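Local atomic coordinates of elongation factor G (Thermus thermophilus, PDB entry 2DY1), a protein that binds GTP with magnesium and probably acts as a GTPase in the elongation stage of protein synthesis. Residues F279-K290 and A301-L310. Numbering follows the deposited sequence.
Sequences FGDGPPLAKVFK and AYLRLYRGRL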
loop_
_atom_site.group_PDB
_atom_site.type_symbol
_atom_site.label_atom_id
_atom_site.label_comp_id
_atom_site.label_asym_id
_atom_site.label_seq_id
_atom_site.Cartn_x
_atom_site.Cartn_y
_atom_site.Cartn_z
ATOM N N PHE A 279 -6.681 17.461 18.115
ATOM C CA PHE A 279 -6.202 16.728 19.296
ATOM C C PHE A 279 -6.306 17.452 20.624
ATOM O O PHE A 279 -6.070 16.835 21.666
ATOM C CB PHE A 279 -4.719 16.375 19.128
ATOM C CG PHE A 279 -4.446 15.396 18.029
ATOM C CD1 PHE A 279 -4.613 14.037 18.235
ATOM C CD2 PHE A 279 -4.073 15.846 16.768
ATOM C CE1 PHE A 279 -4.414 13.128 17.178
ATOM C CE2 PHE A 279 -3.884 14.952 15.727
ATOM C CZ PHE A 279 -4.052 13.609 15.923
ATOM N N GLY A 280 -6.623 18.742 20.583
ATOM C CA GLY A 280 -6.667 19.523 21.808
ATOM C C GLY A 280 -5.232 19.763 22.267
ATOM O O GLY A 280 -4.275 19.404 21.564
ATOM N N ASP A 281 -5.064 20.376 23.432
ATOM C CA ASP A 281 -3.725 20.634 23.955
ATOM C C ASP A 281 -3.417 19.539 24.958
ATOM O O ASP A 281 -4.323 18.905 25.499
ATOM C CB ASP A 281 -3.650 22.007 24.641
ATOM C CG ASP A 281 -3.771 23.162 23.659
ATOM O OD1 ASP A 281 -2.961 23.230 22.707
ATOM O OD2 ASP A 281 -4.674 24.008 23.844
ATOM N N GLY A 282 -2.137 19.294 25.192
ATOM C CA GLY A 282 -1.782 18.248 26.126
ATOM C C GLY A 282 -0.349 17.797 25.977
ATOM O O GLY A 282 0.443 18.437 25.275
ATOM N N PRO A 283 0.012 16.681 26.627
ATOM C CA PRO A 283 1.379 16.165 26.556
ATOM C C PRO A 283 1.732 15.723 25.153
ATOM O O PRO A 283 0.859 15.369 24.367
ATOM C CB PRO A 283 1.369 14.957 27.499
ATOM C CG PRO A 283 0.053 15.056 28.253
ATOM C CD PRO A 283 -0.877 15.720 27.298
ATOM N N PRO A 284 3.032 15.744 24.834
ATOM C CA PRO A 284 3.524 15.331 23.524
ATOM C C PRO A 284 2.973 13.973 23.083
ATOM O O PRO A 284 2.899 13.010 23.871
ATOM C CB PRO A 284 5.032 15.302 23.736
ATOM C CG PRO A 284 5.246 16.479 24.630
ATOM C CD PRO A 284 4.115 16.338 25.640
ATOM N N LEU A 285 2.549 13.903 21.820
ATOM C CA LEU A 285 2.040 12.671 21.217
ATOM C C LEU A 285 2.550 12.771 19.800
ATOM O O LEU A 285 2.329 13.780 19.137
ATOM C CB LEU A 285 0.513 12.613 21.206
ATOM C CG LEU A 285 -0.074 11.419 20.426
ATOM C CD1 LEU A 285 0.361 10.082 21.053
ATOM C CD2 LEU A 285 -1.589 11.541 20.389
ATOM N N ALA A 286 3.272 11.742 19.363
ATOM C CA ALA A 286 3.868 11.730 18.028
ATOM C C ALA A 286 3.910 10.319 17.461
ATOM O O ALA A 286 3.689 9.327 18.158
ATOM C CB ALA A 286 5.292 12.282 18.096
ATOM N N LYS A 287 4.224 10.230 16.179
ATOM C CA LYS A 287 4.306 8.928 15.543
ATOM C C LYS A 287 5.304 8.976 14.391
ATOM O O LYS A 287 5.405 9.993 13.709
ATOM C CB LYS A 287 2.924 8.536 15.008
ATOM C CG LYS A 287 2.884 7.193 14.338
ATOM C CD LYS A 287 1.439 6.752 14.078
ATOM C CE LYS A 287 1.406 5.404 13.404
ATOM N NZ LYS A 287 0.018 4.906 13.251
ATOM N N VAL A 288 6.046 7.886 14.191
ATOM C CA VAL A 288 6.995 7.804 13.069
ATOM C C VAL A 288 6.102 7.335 11.909
ATOM O O VAL A 288 5.638 6.192 11.911
ATOM C CB VAL A 288 8.072 6.739 13.340
ATOM C CG1 VAL A 288 8.966 6.563 12.118
ATOM C CG2 VAL A 288 8.935 7.159 14.543
ATOM N N PHE A 289 5.848 8.211 10.931
ATOM C CA PHE A 289 4.961 7.828 9.831
ATOM C C PHE A 289 5.692 7.274 8.630
ATOM O O PHE A 289 5.083 6.669 7.764
ATOM C CB PHE A 289 4.033 8.993 9.423
ATOM C CG PHE A 289 4.724 10.131 8.740
ATOM C CD1 PHE A 289 4.770 10.198 7.339
ATOM C CD2 PHE A 289 5.284 11.168 9.491
ATOM C CE1 PHE A 289 5.377 11.318 6.702
ATOM C CE2 PHE A 289 5.880 12.263 8.880
ATOM C CZ PHE A 289 5.926 12.341 7.481
ATOM N N LYS A 290 6.990 7.529 8.566
ATOM C CA LYS A 290 7.806 6.958 7.482
ATOM C C LYS A 290 9.266 6.996 7.857
ATOM O O LYS A 290 9.687 7.730 8.771
ATOM C CB LYS A 290 7.615 7.698 6.143
ATOM C CG LYS A 290 8.189 9.095 6.112
ATOM C CD LYS A 290 8.280 9.681 4.696
ATOM C CE LYS A 290 9.540 9.159 3.982
ATOM N NZ LYS A 290 9.499 9.392 2.492
ATOM N N ALA A 301 14.169 8.990 10.645
ATOM C CA ALA A 301 12.785 8.716 11.002
ATOM C C ALA A 301 12.028 10.027 10.866
ATOM O O ALA A 301 12.511 11.093 11.275
ATOM C CB ALA A 301 12.699 8.186 12.444
ATOM N N TYR A 302 10.853 9.957 10.248
ATOM C CA TYR A 302 10.041 11.145 10.053
ATOM C C TYR A 302 8.898 11.077 11.037
ATOM O O TYR A 302 8.082 10.159 11.004
ATOM C CB TYR A 302 9.546 11.193 8.610
ATOM C CG TYR A 302 10.703 11.421 7.654
ATOM C CD1 TYR A 302 10.967 12.679 7.124
ATOM C CD2 TYR A 302 11.563 10.377 7.329
ATOM C CE1 TYR A 302 12.073 12.884 6.285
ATOM C CE2 TYR A 302 12.666 10.582 6.498
ATOM C CZ TYR A 302 12.907 11.821 5.989
ATOM O OH TYR A 302 14.003 11.993 5.174
ATOM N N LEU A 303 8.870 12.073 11.913
ATOM C CA LEU A 303 7.907 12.105 12.998
ATOM C C LEU A 303 6.900 13.204 12.873
ATOM O O LEU A 303 7.259 14.339 12.618
ATOM C CB LEU A 303 8.641 12.343 14.321
ATOM C CG LEU A 303 9.280 11.230 15.137
ATOM C CD1 LEU A 303 10.282 10.469 14.296
ATOM C CD2 LEU A 303 9.967 11.869 16.357
ATOM N N ARG A 304 5.633 12.862 13.072
ATOM C CA ARG A 304 4.593 13.885 13.113
ATOM C C ARG A 304 4.335 14.134 14.598
ATOM O O ARG A 304 4.108 13.183 15.354
ATOM C CB ARG A 304 3.297 13.398 12.475
ATOM C CG ARG A 304 2.060 14.240 12.907
ATOM C CD ARG A 304 2.128 15.687 12.415
ATOM N NE ARG A 304 1.222 16.532 13.203
ATOM C CZ ARG A 304 -0.088 16.651 13.017
ATOM N NH1 ARG A 304 -0.712 15.996 12.039
ATOM N NH2 ARG A 304 -0.791 17.401 13.871
ATOM N N LEU A 305 4.387 15.397 15.006
ATOM C CA LEU A 305 4.087 15.765 16.393
ATOM C C LEU A 305 2.621 16.189 16.356
ATOM O O LEU A 305 2.276 17.239 15.811
ATOM C CB LEU A 305 4.983 16.928 16.841
ATOM C CG LEU A 305 4.818 17.413 18.294
ATOM C CD1 LEU A 305 5.090 16.266 19.261
ATOM C CD2 LEU A 305 5.782 18.561 18.547
ATOM N N TYR A 306 1.765 15.357 16.927
ATOM C CA TYR A 306 0.330 15.622 16.918
ATOM C C TYR A 306 -0.109 16.588 17.973
ATOM O O TYR A 306 -1.057 17.349 17.780
ATOM C CB TYR A 306 -0.460 14.321 17.127
ATOM C CG TYR A 306 -0.359 13.295 16.004
ATOM C CD1 TYR A 306 -0.945 13.536 14.764
ATOM C CD2 TYR A 306 0.280 12.069 16.208
ATOM C CE1 TYR A 306 -0.917 12.576 13.745
ATOM C CE2 TYR A 306 0.322 11.092 15.183
ATOM C CZ TYR A 306 -0.284 11.360 13.962
ATOM O OH TYR A 306 -0.265 10.388 12.978
ATOM N N ARG A 307 0.589 16.555 19.099
ATOM C CA ARG A 307 0.195 17.384 20.229
ATOM C C ARG A 307 1.421 17.651 21.033
ATOM O O ARG A 307 2.338 16.846 21.024
ATOM C CB ARG A 307 -0.802 16.603 21.097
ATOM C CG ARG A 307 -1.519 17.414 22.193
ATOM C CD ARG A 307 -2.544 16.525 22.898
ATOM N NE ARG A 307 -1.911 15.397 23.582
ATOM C CZ ARG A 307 -2.530 14.264 23.883
ATOM N NH1 ARG A 307 -3.806 14.094 23.560
ATOM N NH2 ARG A 307 -1.867 13.301 24.505
ATOM N N GLY A 308 1.426 18.790 21.713
ATOM C CA GLY A 308 2.546 19.127 22.567
ATOM C C GLY A 308 3.600 19.982 21.918
ATOM O O GLY A 308 3.500 20.359 20.755
ATOM N N ARG A 309 4.630 20.296 22.686
ATOM C CA ARG A 309 5.699 21.123 22.202
ATOM C C ARG A 309 7.017 20.470 22.597
ATOM O O ARG A 309 7.100 19.762 23.604
ATOM C CB ARG A 309 5.555 22.529 22.807
ATOM C CG ARG A 309 6.637 23.521 22.441
ATOM C CD ARG A 309 6.206 24.949 22.776
ATOM N NE ARG A 309 7.316 25.883 22.626
ATOM C CZ ARG A 309 8.296 26.018 23.515
ATOM N NH1 ARG A 309 8.293 25.286 24.622
ATOM N NH2 ARG A 309 9.289 26.865 23.288
ATOM N N LEU A 310 8.041 20.670 21.780
ATOM C CA LEU A 310 9.350 20.114 22.087
ATOM C C LEU A 310 10.460 21.124 21.912
ATOM O O LEU A 310 10.400 22.025 21.060
ATOM C CB LEU A 310 9.666 18.918 21.188
ATOM C CG LEU A 310 8.785 17.682 21.329
ATOM C CD1 LEU A 310 9.102 16.709 20.203
ATOM C CD2 LEU A 310 9.041 17.019 22.680
HETATM O O HOH W 1 -2.420 19.450 19.284
HETATM O O HOH W 2 0.586 12.024 24.940
#
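Arg307 reaches back across the turn before the strand it pairs with and holds the carbonyl of Pro283, its side chain, not its backbone, supplying the donor. Its CG stands anti to the backbone N (chi1 -169°) and the chain bends at chi3, which brings NE to Pro283 O at 2.9 Å, nearly straight at 171° and in both the guanidinium and the carbonyl plane; NH2 adds a weak second bond to the same oxygen. The aliphatic part runs along the backbone of Gly280 and Gly282, while Leu285 CB lies over one guanidinium face. Replacing Arg307 by alanine is likely to leave Pro283 O without its arginine donors and the 280-284 turn less firmly tied to the hairpin. Gly308, beside Arg307, packs its bare CA 4.0 Å from Pro284 CA, where a CB would clash.

The example illustrates how irregularities shape an antiparallel hairpin. Opposite Leu285 the partner strand fits in two residues, Tyr306 and Arg307, the classic beta bulge: Leu285 O accepts from Tyr306 N at 2.8 Å and, more distantly, from Arg307 N. The bulge turns Tyr306 towards Phe279, and its CB sits over the centre of the phenyl face, 3.8 Å from the centroid, a CH-pi contact; the two rings meet obliquely, planes 45° apart. Water 1 links Gly280 O to Tyr306 O. A second bulge lies between Val288 and Lys290; beyond it Lys290 CG packs on Tyr302 CB at 3.5 Å.

Ala286, Val288, Leu303 and Leu305 share one face of the sheet, where Val288 CG2 meets Leu303 CD1 at 3.6 Å. From the other, Lys287 and Lys290 make salt bridges to Glu96 and Glu90 of helix 88-97, and Arg304 to Asp99 just beyond it, joining domain 2 to the GTP-binding domain; Lys287 NZ also bonds to Pro374 O and Arg304 NH1 to Ala97 O. Within the four-stranded sheet, strands 347-350 and 361-363 flank the hairpin.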